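Local structure of extracellular solute-binding protein, family 5 (Chelativorans sp., 6WM6) at residues Thr64-Asn69 / Cys149-Ala153; Tyr136-Gln141 / Ile202-Tyr206; Tyr155-Ile160 / Gly185-Phe189. The protein binds EDTA, and probably other aminopolycarboxylates, in the periplasm, presumably as the solute receptor of an ABC transporter. All blocks are in the same frame, centred on the assembly; numbering follows the deposited sequence. Where two conformers were deposited one is given.

Contact 1 of 3, residues Thr64-Asn69 / Cys149-Ala153; sequences TSALGN and CLINA. With SO4 (sulfate ion), chain C.
Ser65 and Ile151 face each other with their CA atoms 4.2 Å apart, and backbone bonds lie on their flanks. Asn152 N donates to Thr64 O at 3.0 Å. Ala66 N donates to Leu150 O at 2.9 Å. Both are nearly straight, and this is the tight part of the contact, with Ser65 CB lying 3.5 Å from Leu150 O. The pattern is a single antiparallel bridge, a non-hydrogen-bonded pair between two loops, one leading into helix 71-77 and the other running from helix 131-141 to strand 160-165. An ST motif shapes the first loop, Ser65 OG accepting from Gly68 N at 3.0 Å while also meeting Asn62 O; the second bends in an inverse gamma turn centred on Leu150, just past the Cys146-Cys149 disulfide. Toward Asn69 the packing becomes watery. With CG anti to the backbone N (chi1 179°), Asn152 carries its amide obliquely across that of Asn69, the planes 32° apart. A water bridges the two segments here, donating to Ala66 O and, at 2.7 Å, to Asn152 OD1. Asn69 ND2 also makes a weak bond to a sulfate ion, probably from the crystallisation liquor, which Arg480 and Gln549 also hold.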
ATOM      1  N   THR A  64      -4.877  11.337   4.019  1.00 17.13           N
ATOM      2  CA  THR A  64      -4.842  10.824   5.380  1.00 17.26           C
ATOM      3  C   THR A  64      -6.223  10.478   5.911  1.00 17.52           C
ATOM      4  O   THR A  64      -6.334   9.862   6.983  1.00 18.78           O
ATOM      5  CB  THR A  64      -4.103  11.749   6.345  1.00 17.48           C
ATOM      6  OG1 THR A  64      -4.915  12.888   6.682  1.00 18.85           O
ATOM      7  CG2 THR A  64      -2.778  12.225   5.742  1.00 19.93           C
ATOM      8  N   SER A  65      -7.284  10.893   5.228  1.00 17.78           N
ATOM      9  CA  SER A  65      -8.637  10.605   5.690  1.00 17.96           C
ATOM     10  C   SER A  65      -9.047   9.199   5.291  1.00 18.78           C
ATOM     11  O   SER A  65      -8.437   8.575   4.420  1.00 19.23           O
ATOM     12  CB  SER A  65      -9.632  11.626   5.122  1.00 18.71           C
ATOM     13  OG  SER A  65      -9.853  11.447   3.723  1.00 18.69           O
ATOM     14  N   ALA A  66     -10.111   8.709   5.930  1.00 20.88           N
ATOM     15  CA  ALA A  66     -10.589   7.366   5.611  1.00 22.42           C
ATOM     16  C   ALA A  66     -10.966   7.248   4.140  1.00 21.77           C
ATOM     17  O   ALA A  66     -10.612   6.263   3.477  1.00 23.82           O
ATOM     18  CB  ALA A  66     -11.778   7.006   6.499  1.00 26.14           C
ATOM     19  N   LEU A  67     -11.666   8.252   3.601  1.00 22.15           N
ATOM     20  CA  LEU A  67     -12.142   8.165   2.226  1.00 23.16           C
ATOM     21  C   LEU A  67     -11.096   8.582   1.208  1.00 22.55           C
ATOM     22  O   LEU A  67     -11.183   8.174   0.047  1.00 26.05           O
ATOM     23  CB  LEU A  67     -13.395   9.019   2.048  1.00 27.28           C
ATOM     24  CG  LEU A  67     -14.600   8.606   2.903  1.00 40.16           C
ATOM     25  CD1 LEU A  67     -15.793   9.507   2.635  1.00 53.26           C
ATOM     26  CD2 LEU A  67     -14.960   7.157   2.641  1.00 42.36           C
ATOM     27  N   GLY A  68     -10.099   9.365   1.606  1.00 19.02           N
ATOM     28  CA  GLY A  68      -9.046   9.778   0.703  1.00 18.68           C
ATOM     29  C   GLY A  68      -7.867   8.843   0.599  1.00 19.75           C
ATOM     30  O   GLY A  68      -6.999   9.051  -0.244  1.00 20.54           O
ATOM     31  N   ASN A  69      -7.829   7.792   1.415  1.00 20.12           N
ATOM     32  CA  ASN A  69      -6.661   6.918   1.497  1.00 20.47           C
ATOM     33  C   ASN A  69      -6.682   5.916   0.353  1.00 21.23           C
ATOM     34  O   ASN A  69      -7.214   4.812   0.465  1.00 23.25           O
ATOM     35  CB  ASN A  69      -6.650   6.195   2.842  1.00 21.85           C
ATOM     36  CG  ASN A  69      -5.565   5.155   2.929  1.00 23.54           C
ATOM     37  OD1 ASN A  69      -4.418   5.441   2.652  1.00 27.79           O
ATOM     38  ND2 ASN A  69      -5.943   3.933   3.312  1.00 28.11           N
ATOM     39  N   CYS A 149     -12.464  13.691  13.720  1.00 25.98           N
ATOM     40  CA  CYS A 149     -11.704  13.624  12.480  1.00 25.06           C
ATOM     41  C   CYS A 149     -11.794  12.213  11.913  1.00 24.70           C
ATOM     42  O   CYS A 149     -11.487  11.237  12.609  1.00 27.38           O
ATOM     43  CB  CYS A 149     -10.233  13.975  12.722  1.00 24.00           C
ATOM     44  SG  CYS A 149      -9.852  15.740  12.903  1.00 25.56           S
ATOM     45  N   LEU A 150     -12.188  12.103  10.643  1.00 24.55           N
ATOM     46  CA  LEU A 150     -12.446  10.811  10.017  1.00 25.34           C
ATOM     47  C   LEU A 150     -11.169  10.340   9.337  1.00 23.05           C
ATOM     48  O   LEU A 150     -11.005  10.416   8.122  1.00 22.51           O
ATOM     49  CB  LEU A 150     -13.586  10.932   9.018  1.00 26.01           C
ATOM     50  CG  LEU A 150     -14.882  11.509   9.605  1.00 49.23           C
ATOM     51  CD1 LEU A 150     -15.788  12.005   8.491  1.00 49.00           C
ATOM     52  CD2 LEU A 150     -15.591  10.471  10.464  1.00 58.46           C
ATOM     53  N   ILE A 151     -10.248   9.814  10.159  1.00 23.44           N
ATOM     54  CA  ILE A 151      -8.908   9.469   9.698  1.00 22.33           C
ATOM     55  C   ILE A 151      -8.867   8.030   9.212  1.00 22.03           C
ATOM     56  O   ILE A 151      -9.708   7.192   9.578  1.00 25.63           O
ATOM     57  CB  ILE A 151      -7.831   9.716  10.764  1.00 23.58           C
ATOM     58  CG1 ILE A 151      -7.847   8.628  11.848  1.00 23.06           C
ATOM     59  CG2 ILE A 151      -7.995  11.093  11.388  1.00 25.20           C
ATOM     60  CD1 ILE A 151      -6.703   8.752  12.844  1.00 23.89           C
ATOM     61  N   ASN A 152      -7.844   7.721   8.425  1.00 22.14           N
ATOM     62  CA  ASN A 152      -7.581   6.336   8.054  1.00 25.04           C
ATOM     63  C   ASN A 152      -7.028   5.541   9.238  1.00 22.73           C
ATOM     64  O   ASN A 152      -7.599   4.521   9.640  1.00 24.77           O
ATOM     65  CB  ASN A 152      -6.619   6.272   6.885  1.00 23.65           C
ATOM     66  CG  ASN A 152      -6.309   4.847   6.507  1.00 35.96           C
ATOM     67  OD1 ASN A 152      -7.217   4.052   6.271  1.00 34.38           O
ATOM     68  ND2 ASN A 152      -5.051   4.514   6.491  1.00 31.67           N
ATOM     69  N   ALA A 153      -5.880   5.968   9.783  1.00 21.98           N
ATOM     70  CA  ALA A 153      -5.325   5.306  10.962  1.00 20.82           C
ATOM     71  C   ALA A 153      -4.305   6.229  11.611  1.00 19.17           C
ATOM     72  O   ALA A 153      -3.712   7.066  10.939  1.00 19.64           O
ATOM     73  CB  ALA A 153      -4.637   3.984  10.592  1.00 22.37           C
TER
HETATM   74  S   SO4 C 602      -4.280   0.404   3.248  1.00 23.24           S
HETATM   75  O1  SO4 C 602      -3.321   1.509   3.289  1.00 31.75           O
HETATM   76  O2  SO4 C 602      -5.465   0.845   2.516  1.00 51.60           O
HETATM   77  O3  SO4 C 602      -3.685  -0.728   2.534  1.00 30.23           O
HETATM   78  O4  SO4 C 602      -4.650   0.036   4.606  1.00 39.57           O
HETATM   79  O   HOH W   1      -4.656   8.598   8.652  1.00 20.83           O
HETATM   80  O   HOH W   2      -9.308   4.077   4.566  1.00 35.75           O
HETATM   81  O   HOH W   3     -12.917  10.369   5.270  1.00 30.25           O

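Contact 2 of 3, residues Tyr136-Gln141 / Ile202-Tyr206; sequences YFWKTQ and IAESY
Tyr136 meets Ser205 because its CG lies anti to the backbone N (chi1 175°), throwing the ring across to helix 202-206, while Ser205 turns OG between its own N and carbonyl carbon (chi1 66°). The two hydroxyls share a hydrogen bond of 2.8 Å between Tyr136 OH and Ser205 OG, with OG in the plane of the tyrosine ring at its edge. Tyr206 sends its ring back the other way. Thr140 sits on that ring off-centre, a CH-pi contact with CB 4.1 Å from the centroid, and Thr140 CG2 also packs on Ile202 CG2 at 3.7 Å. The bent chain of Gln141 brings NE2 to two oxygens close to its amide plane: Thr140 OG1 at 2.9 Å, nearly straight, and Tyr206 OH at 3.2 Å. With both N-H groups used, the amide should be held against rotation. Thr140 OG1 gives its own proton to Phe137 O, and Tyr206 OH is further bonded to Thr64. Ile202 CD1 closes the outer margin against the aliphatic part of Lys139. The two helix segments cross almost at right angles (-97°), their axes 10.6 Å apart: a helix-helix packing within one lobe of the bilobal periplasmic binding protein fold.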
ATOM      1  N   TYR A 136      -0.989  20.753  14.159  1.00 19.05           N
ATOM      2  CA  TYR A 136      -2.299  20.516  13.558  1.00 19.37           C
ATOM      3  C   TYR A 136      -2.431  19.066  13.111  1.00 19.86           C
ATOM      4  O   TYR A 136      -3.417  18.387  13.432  1.00 19.94           O
ATOM      5  CB  TYR A 136      -2.545  21.470  12.385  1.00 21.37           C
ATOM      6  CG  TYR A 136      -3.833  21.201  11.646  1.00 21.41           C
ATOM      7  CD1 TYR A 136      -5.024  21.770  12.073  1.00 22.20           C
ATOM      8  CD2 TYR A 136      -3.871  20.374  10.539  1.00 20.65           C
ATOM      9  CE1 TYR A 136      -6.223  21.525  11.394  1.00 22.09           C
ATOM     10  CE2 TYR A 136      -5.051  20.112   9.866  1.00 20.72           C
ATOM     11  CZ  TYR A 136      -6.223  20.690  10.298  1.00 22.19           C
ATOM     12  OH  TYR A 136      -7.384  20.411   9.615  1.00 22.50           O
ATOM     13  N   PHE A 137      -1.447  18.559  12.374  1.00 19.25           N
ATOM     14  CA  PHE A 137      -1.585  17.200  11.873  1.00 17.30           C
ATOM     15  C   PHE A 137      -1.667  16.190  13.007  1.00 17.86           C
ATOM     16  O   PHE A 137      -2.516  15.286  12.994  1.00 18.87           O
ATOM     17  CB  PHE A 137      -0.438  16.852  10.934  1.00 17.72           C
ATOM     18  CG  PHE A 137      -0.626  15.537  10.231  1.00 17.35           C
ATOM     19  CD1 PHE A 137      -1.741  15.324   9.439  1.00 18.32           C
ATOM     20  CD2 PHE A 137       0.274  14.503  10.391  1.00 17.79           C
ATOM     21  CE1 PHE A 137      -1.945  14.133   8.789  1.00 19.80           C
ATOM     22  CE2 PHE A 137       0.088  13.289   9.733  1.00 18.36           C
ATOM     23  CZ  PHE A 137      -1.023  13.105   8.931  1.00 20.40           C
ATOM     24  N   TRP A 138      -0.770  16.314  13.992  1.00 18.03           N
ATOM     25  CA  TRP A 138      -0.820  15.436  15.161  1.00 17.93           C
ATOM     26  C   TRP A 138      -2.184  15.458  15.839  1.00 19.74           C
ATOM     27  O   TRP A 138      -2.732  14.398  16.173  1.00 20.22           O
ATOM     28  CB  TRP A 138       0.275  15.869  16.139  1.00 19.66           C
ATOM     29  CG  TRP A 138       0.217  15.267  17.528  1.00 19.40           C
ATOM     30  CD1 TRP A 138       0.392  13.968  17.869  1.00 20.73           C
ATOM     31  CD2 TRP A 138       0.013  15.987  18.744  1.00 20.48           C
ATOM     32  NE1 TRP A 138       0.285  13.824  19.244  1.00 21.28           N
ATOM     33  CE2 TRP A 138       0.071  15.054  19.794  1.00 20.68           C
ATOM     34  CE3 TRP A 138      -0.195  17.341  19.048  1.00 21.81           C
ATOM     35  CZ2 TRP A 138      -0.094  15.415  21.127  1.00 22.15           C
ATOM     36  CZ3 TRP A 138      -0.361  17.701  20.365  1.00 23.93           C
ATOM     37  CH2 TRP A 138      -0.305  16.739  21.398  1.00 23.48           C
ATOM     38  N   LYS A 139      -2.767  16.646  16.008  1.00 18.95           N
ATOM     39  CA  LYS A 139      -4.081  16.731  16.647  1.00 21.42           C
ATOM     40  C   LYS A 139      -5.157  16.034  15.823  1.00 21.65           C
ATOM     41  O   LYS A 139      -6.067  15.429  16.394  1.00 23.59           O
ATOM     42  CB  LYS A 139      -4.463  18.189  16.923  1.00 22.60           C
ATOM     43  CG  LYS A 139      -3.672  18.789  18.071  1.00 24.44           C
ATOM     44  CD  LYS A 139      -4.199  20.153  18.495  1.00 28.02           C
ATOM     45  CE  LYS A 139      -3.415  20.647  19.705  1.00 41.05           C
ATOM     46  NZ  LYS A 139      -3.939  21.929  20.260  1.00 54.37           N
ATOM     47  N   THR A 140      -5.062  16.066  14.489  1.00 19.38           N
ATOM     48  CA  THR A 140      -6.053  15.346  13.692  1.00 19.42           C
ATOM     49  C   THR A 140      -5.866  13.836  13.779  1.00 20.79           C
ATOM     50  O   THR A 140      -6.822  13.088  13.557  1.00 22.01           O
ATOM     51  CB  THR A 140      -6.049  15.753  12.205  1.00 19.27           C
ATOM     52  OG1 THR A 140      -4.853  15.300  11.545  1.00 19.79           O
ATOM     53  CG2 THR A 140      -6.213  17.256  12.033  1.00 20.57           C
ATOM     54  N   GLN A 141      -4.643  13.365  14.054  1.00 19.10           N
ATOM     55  CA  GLN A 141      -4.319  11.946  13.962  1.00 20.03           C
ATOM     56  C   GLN A 141      -4.227  11.234  15.302  1.00 21.21           C
ATOM     57  O   GLN A 141      -4.111  10.002  15.302  1.00 22.52           O
ATOM     58  CB  GLN A 141      -2.977  11.755  13.243  1.00 18.54           C
ATOM     59  CG  GLN A 141      -2.893  12.322  11.834  1.00 18.59           C
ATOM     60  CD  GLN A 141      -3.932  11.748  10.895  1.00 18.79           C
ATOM     61  OE1 GLN A 141      -3.909  10.549  10.561  1.00 19.99           O
ATOM     62  NE2 GLN A 141      -4.867  12.583  10.475  1.00 18.96           N
ATOM     63  N   ILE A 202     -11.089  22.053  14.261  1.00 29.61           N
ATOM     64  CA  ILE A 202     -10.156  21.113  13.637  1.00 26.55           C
ATOM     65  C   ILE A 202     -10.905  20.048  12.849  1.00 26.77           C
ATOM     66  O   ILE A 202     -10.522  19.710  11.729  1.00 26.19           O
ATOM     67  CB  ILE A 202      -9.198  20.536  14.696  1.00 29.50           C
ATOM     68  CG1 ILE A 202      -8.329  21.676  15.245  1.00 50.78           C
ATOM     69  CG2 ILE A 202      -8.326  19.432  14.095  1.00 30.81           C
ATOM     70  CD1 ILE A 202      -7.101  21.235  16.004  1.00 62.19           C
ATOM     71  N   ALA A 203     -11.989  19.510  13.399  1.00 28.72           N
ATOM     72  CA  ALA A 203     -12.709  18.464  12.677  1.00 27.63           C
ATOM     73  C   ALA A 203     -13.312  19.001  11.393  1.00 24.26           C
ATOM     74  O   ALA A 203     -13.244  18.355  10.341  1.00 25.81           O
ATOM     75  CB  ALA A 203     -13.806  17.869  13.563  1.00 32.98           C
ATOM     76  N   GLU A 204     -13.922  20.184  11.461  1.00 25.12           N
ATOM     77  CA  GLU A 204     -14.508  20.789  10.272  1.00 26.36           C
ATOM     78  C   GLU A 204     -13.452  21.017   9.198  1.00 23.56           C
ATOM     79  O   GLU A 204     -13.664  20.702   8.024  1.00 25.18           O
ATOM     80  CB  GLU A 204     -15.178  22.113  10.675  1.00 36.62           C
ATOM     81  CG  GLU A 204     -15.621  23.016   9.532  1.00 65.08           C
ATOM     82  CD  GLU A 204     -16.796  22.459   8.754  1.00 79.27           C
ATOM     83  OE1 GLU A 204     -16.954  22.834   7.571  1.00 77.96           O
ATOM     84  OE2 GLU A 204     -17.559  21.647   9.321  1.00 85.68           O
ATOM     85  N   SER A 205     -12.298  21.564   9.583  1.00 22.86           N
ATOM     86  CA  SER A 205     -11.277  21.884   8.593  1.00 20.96           C
ATOM     87  C   SER A 205     -10.657  20.630   7.990  1.00 20.91           C
ATOM     88  O   SER A 205     -10.332  20.620   6.798  1.00 21.42           O
ATOM     89  CB  SER A 205     -10.208  22.792   9.201  1.00 26.93           C
ATOM     90  OG  SER A 205      -9.478  22.128  10.217  1.00 23.67           O
ATOM     91  N   TYR A 206     -10.505  19.571   8.782  1.00 19.87           N
ATOM     92  CA  TYR A 206      -9.936  18.325   8.289  1.00 21.06           C
ATOM     93  C   TYR A 206     -10.933  17.555   7.435  1.00 21.24           C
ATOM     94  O   TYR A 206     -10.591  17.068   6.332  1.00 20.36           O
ATOM     95  CB  TYR A 206      -9.468  17.497   9.485  1.00 19.98           C
ATOM     96  CG  TYR A 206      -8.825  16.182   9.125  1.00 18.68           C
ATOM     97  CD1 TYR A 206      -7.468  16.105   8.837  1.00 18.95           C
ATOM     98  CD2 TYR A 206      -9.576  15.009   9.067  1.00 19.20           C
ATOM     99  CE1 TYR A 206      -6.869  14.883   8.522  1.00 19.44           C
ATOM    100  CE2 TYR A 206      -8.988  13.804   8.751  1.00 19.48           C
ATOM    101  CZ  TYR A 206      -7.633  13.752   8.475  1.00 18.39           C
ATOM    102  OH  TYR A 206      -7.080  12.529   8.174  1.00 20.19           O
TER

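Contact 3 of 3, residues Tyr155-Ile160 / Gly185-Phe189; sequences YGHDFI and GLFMF. With SO4 (sulfate ion), chain D.
His157 and Leu186 are the closest backbone pair, CA to CA 6.5 Å. Tyr155 has left-handed helical backbone angles, Gly156 a positive phi at which a CB would jam against the carbonyl O of Tyr155, and 157-159 form a 3-10 turn; across from them Phe187 is left-handed too. His157 CG lies anti to the carbonyl carbon (chi1 -72°), bringing the ring to Leu186 and Phe187. Phe187 N donates to His157 NE2 at 3.0 Å, close to the ring plane and nearly straight (165°). With ND1 bonded to Ser154 O, the imidazole is probably neutral, protonated at ND1. The contact joins the loop entering strand 160-165, at the margin of a four-stranded antiparallel sheet, to the loop after strand 171-176 of that sheet. Leu186 CD2 sits over one face of the imidazole in a CH-pi contact, 3.5 Å from the ring centroid and 3.2 Å from Tyr155 O. His157 CD2 lies over the face of Phe187, offset toward the rim, in a T-shaped pair, planes at 85°. Replacing the imidazole with an alanine here is likely to leave Phe187 N without its acceptor and the Phe187 face without the edge that meets it. Ile160 and Leu186 meet tip to tip, CD1 to CD1 at 3.8 Å, and Ile160 CD1 also touches Phe187 CE2. Tyr155 N donates to sulfate O2 at 3.0 Å; Arg143, Ser154 and Gln473 hold the same ion.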
ATOM      1  N   TYR A 155      -1.391   5.330  13.198  0.53 20.54           N
ATOM      2  CA  TYR A 155      -0.057   4.867  12.819  0.53 22.22           C
ATOM      3  C   TYR A 155       1.006   5.430  13.745  0.53 19.22           C
ATOM      4  O   TYR A 155       2.136   5.720  13.339  0.53 21.85           O
ATOM      5  CB  TYR A 155       0.223   5.147  11.357  0.53 19.37           C
ATOM      6  CG  TYR A 155      -0.513   4.210  10.425  0.53 18.57           C
ATOM      7  CD1 TYR A 155      -0.639   2.859  10.728  0.53 21.38           C
ATOM      8  CD2 TYR A 155      -1.072   4.675   9.249  0.53 19.92           C
ATOM      9  CE1 TYR A 155      -1.297   2.002   9.885  0.53 19.11           C
ATOM     10  CE2 TYR A 155      -1.735   3.814   8.388  0.53 22.22           C
ATOM     11  CZ  TYR A 155      -1.840   2.481   8.717  0.53 20.10           C
ATOM     12  OH  TYR A 155      -2.488   1.626   7.868  0.53 22.36           O
ATOM     13  N   GLY A 156       0.641   5.565  15.004  1.00 19.87           N
ATOM     14  CA  GLY A 156       1.557   5.954  16.041  1.00 19.20           C
ATOM     15  C   GLY A 156       1.485   7.399  16.459  1.00 18.70           C
ATOM     16  O   GLY A 156       2.131   7.755  17.437  1.00 19.47           O
ATOM     17  N   HIS A 157       0.741   8.259  15.746  1.00 18.74           N
ATOM     18  CA  HIS A 157       0.656   9.648  16.176  1.00 17.61           C
ATOM     19  C   HIS A 157       0.073   9.737  17.582  1.00 19.83           C
ATOM     20  O   HIS A 157       0.415  10.649  18.345  1.00 20.10           O
ATOM     21  CB  HIS A 157      -0.163  10.500  15.188  1.00 18.20           C
ATOM     22  CG  HIS A 157       0.545  10.770  13.891  1.00 17.05           C
ATOM     23  ND1 HIS A 157       0.324  10.011  12.758  1.00 17.88           N
ATOM     24  CD2 HIS A 157       1.486  11.691  13.548  1.00 17.52           C
ATOM     25  CE1 HIS A 157       1.097  10.459  11.774  1.00 17.50           C
ATOM     26  NE2 HIS A 157       1.799  11.483  12.223  1.00 18.09           N
ATOM     27  N   ASP A 158      -0.786   8.782  17.955  1.00 18.66           N
ATOM     28  CA  ASP A 158      -1.347   8.765  19.299  1.00 21.04           C
ATOM     29  C   ASP A 158      -0.304   8.459  20.376  1.00 21.49           C
ATOM     30  O   ASP A 158      -0.574   8.710  21.564  1.00 22.35           O
ATOM     31  CB  ASP A 158      -2.561   7.829  19.412  1.00 23.16           C
ATOM     32  CG  ASP A 158      -2.300   6.421  18.944  1.00 25.61           C
ATOM     33  OD1 ASP A 158      -1.262   6.118  18.345  1.00 25.26           O
ATOM     34  OD2 ASP A 158      -3.191   5.560  19.178  1.00 32.47           O
ATOM     35  N   PHE A 159       0.854   7.917  20.015  1.00 19.96           N
ATOM     36  CA  PHE A 159       1.923   7.667  20.979  0.57 19.63           C
ATOM     37  C   PHE A 159       2.675   8.944  21.341  1.00 21.07           C
ATOM     38  O   PHE A 159       3.430   8.946  22.315  1.00 20.87           O
ATOM     39  CB  PHE A 159       2.941   6.661  20.435  0.57 20.95           C
ATOM     40  CG  PHE A 159       2.472   5.232  20.416  0.57 22.28           C
ATOM     41  CD1 PHE A 159       1.319   4.861  19.740  0.57 24.99           C
ATOM     42  CD2 PHE A 159       3.217   4.242  21.048  0.57 21.44           C
ATOM     43  CE1 PHE A 159       0.907   3.527  19.715  0.57 23.29           C
ATOM     44  CE2 PHE A 159       2.806   2.921  21.029  0.57 25.98           C
ATOM     45  CZ  PHE A 159       1.655   2.567  20.353  0.57 28.29           C
ATOM     46  N   ILE A 160       2.517  10.014  20.562  1.00 19.35           N
ATOM     47  CA  ILE A 160       3.071  11.315  20.928  1.00 20.38           C
ATOM     48  C   ILE A 160       2.118  11.960  21.930  1.00 20.52           C
ATOM     49  O   ILE A 160       0.936  12.187  21.638  1.00 21.53           O
ATOM     50  CB  ILE A 160       3.270  12.203  19.690  1.00 18.42           C
ATOM     51  CG1 ILE A 160       4.373  11.621  18.788  1.00 18.73           C
ATOM     52  CG2 ILE A 160       3.583  13.653  20.103  1.00 20.58           C
ATOM     53  CD1 ILE A 160       4.506  12.333  17.447  1.00 18.94           C
ATOM     54  N   GLY A 185       7.815   7.225  10.244  1.00 15.62           N
ATOM     55  CA  GLY A 185       6.579   7.190   9.471  1.00 17.28           C
ATOM     56  C   GLY A 185       5.597   8.277   9.805  1.00 16.95           C
ATOM     57  O   GLY A 185       4.582   8.411   9.103  1.00 17.91           O
ATOM     58  N   LEU A 186       5.868   9.062  10.845  1.00 16.04           N
ATOM     59  CA  LEU A 186       4.962  10.112  11.301  1.00 17.27           C
ATOM     60  C   LEU A 186       5.193  11.419  10.547  1.00 16.97           C
ATOM     61  O   LEU A 186       6.265  11.674  10.017  1.00 16.80           O
ATOM     62  CB  LEU A 186       5.167  10.349  12.803  1.00 18.03           C
ATOM     63  CG  LEU A 186       4.984   9.094  13.659  1.00 17.15           C
ATOM     64  CD1 LEU A 186       5.249   9.406  15.131  1.00 20.07           C
ATOM     65  CD2 LEU A 186       3.588   8.511  13.501  1.00 19.20           C
ATOM     66  N   PHE A 187       4.151  12.244  10.461  1.00 16.29           N
ATOM     67  CA  PHE A 187       4.249  13.517   9.754  1.00 15.46           C
ATOM     68  C   PHE A 187       4.665  13.323   8.296  1.00 17.11           C
ATOM     69  O   PHE A 187       5.398  14.137   7.729  1.00 16.80           O
ATOM     70  CB  PHE A 187       5.179  14.490  10.488  1.00 16.94           C
ATOM     71  CG  PHE A 187       4.841  14.643  11.933  1.00 16.55           C
ATOM     72  CD1 PHE A 187       3.735  15.372  12.325  1.00 17.96           C
ATOM     73  CD2 PHE A 187       5.604  14.043  12.886  1.00 17.32           C
ATOM     74  CE1 PHE A 187       3.406  15.512  13.662  1.00 17.83           C
ATOM     75  CE2 PHE A 187       5.287  14.176  14.234  1.00 18.50           C
ATOM     76  CZ  PHE A 187       4.175  14.899  14.606  1.00 18.26           C
ATOM     77  N   MET A 188       4.174  12.257   7.657  1.00 16.35           N
ATOM     78  CA  MET A 188       4.489  12.018   6.259  1.00 17.07           C
ATOM     79  C   MET A 188       3.655  12.892   5.337  1.00 17.28           C
ATOM     80  O   MET A 188       3.964  12.986   4.138  1.00 17.63           O
ATOM     81  CB  MET A 188       4.342  10.543   5.894  1.00 17.98           C
ATOM     82  CG  MET A 188       4.951  10.206   4.532  1.00 17.27           C
ATOM     83  SD  MET A 188       5.100   8.450   4.168  1.00 20.35           S
ATOM     84  CE  MET A 188       6.387   7.982   5.301  1.00 20.84           C
ATOM     85  N   PHE A 189       2.586  13.496   5.849  1.00 16.70           N
ATOM     86  CA  PHE A 189       1.717  14.355   5.061  1.00 16.94           C
ATOM     87  C   PHE A 189       1.349  15.538   5.937  1.00 20.57           C
ATOM     88  O   PHE A 189       0.631  15.370   6.930  1.00 25.49           O
ATOM     89  CB  PHE A 189       0.463  13.612   4.611  1.00 19.40           C
ATOM     90  CG  PHE A 189       0.760  12.341   3.861  1.00 18.45           C
ATOM     91  CD1 PHE A 189       1.073  12.367   2.526  1.00 21.48           C
ATOM     92  CD2 PHE A 189       0.731  11.137   4.535  1.00 21.30           C
ATOM     93  CE1 PHE A 189       1.376  11.173   1.854  1.00 22.80           C
ATOM     94  CE2 PHE A 189       1.027   9.943   3.861  1.00 23.19           C
ATOM     95  CZ  PHE A 189       1.343   9.985   2.530  1.00 23.56           C
TER
HETATM   96  S   SO4 D 603      -4.252   2.820  14.696  1.00 28.75           S
HETATM   97  O1  SO4 D 603      -5.260   3.852  14.397  1.00 27.10           O
HETATM   98  O2  SO4 D 603      -3.103   2.987  13.803  1.00 26.19           O
HETATM   99  O3  SO4 D 603      -4.791   1.485  14.440  1.00 35.09           O
HETATM  100  O4  SO4 D 603      -3.815   2.947  16.081  1.00 31.82           O

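In the fold
The three contacts lie in one lobe, with centres 11 Å apart for contacts 1 and 2 and 13 Å for the other two pairs. Helix 131-141 and Tyr206 tie them together. Thr64 OG1 of contact 1 meets Tyr206 OH of contact 2 at 2.7 Å, probably a hydrogen bond, and Trp138 NE1 of contact 2 reaches Ile160 O of contact 3 at 3.0 Å. Phe137, also on that helix, packs edge-to-face with His157. Contacts 1 and 3 meet by packing, Thr64 CG2 lying 3.7 Å from Phe189 CB. Contacts 1 and 3 each carry a sulfate, probably from the crystallisation liquor, whereas contact 2 is a buried helix-helix contact.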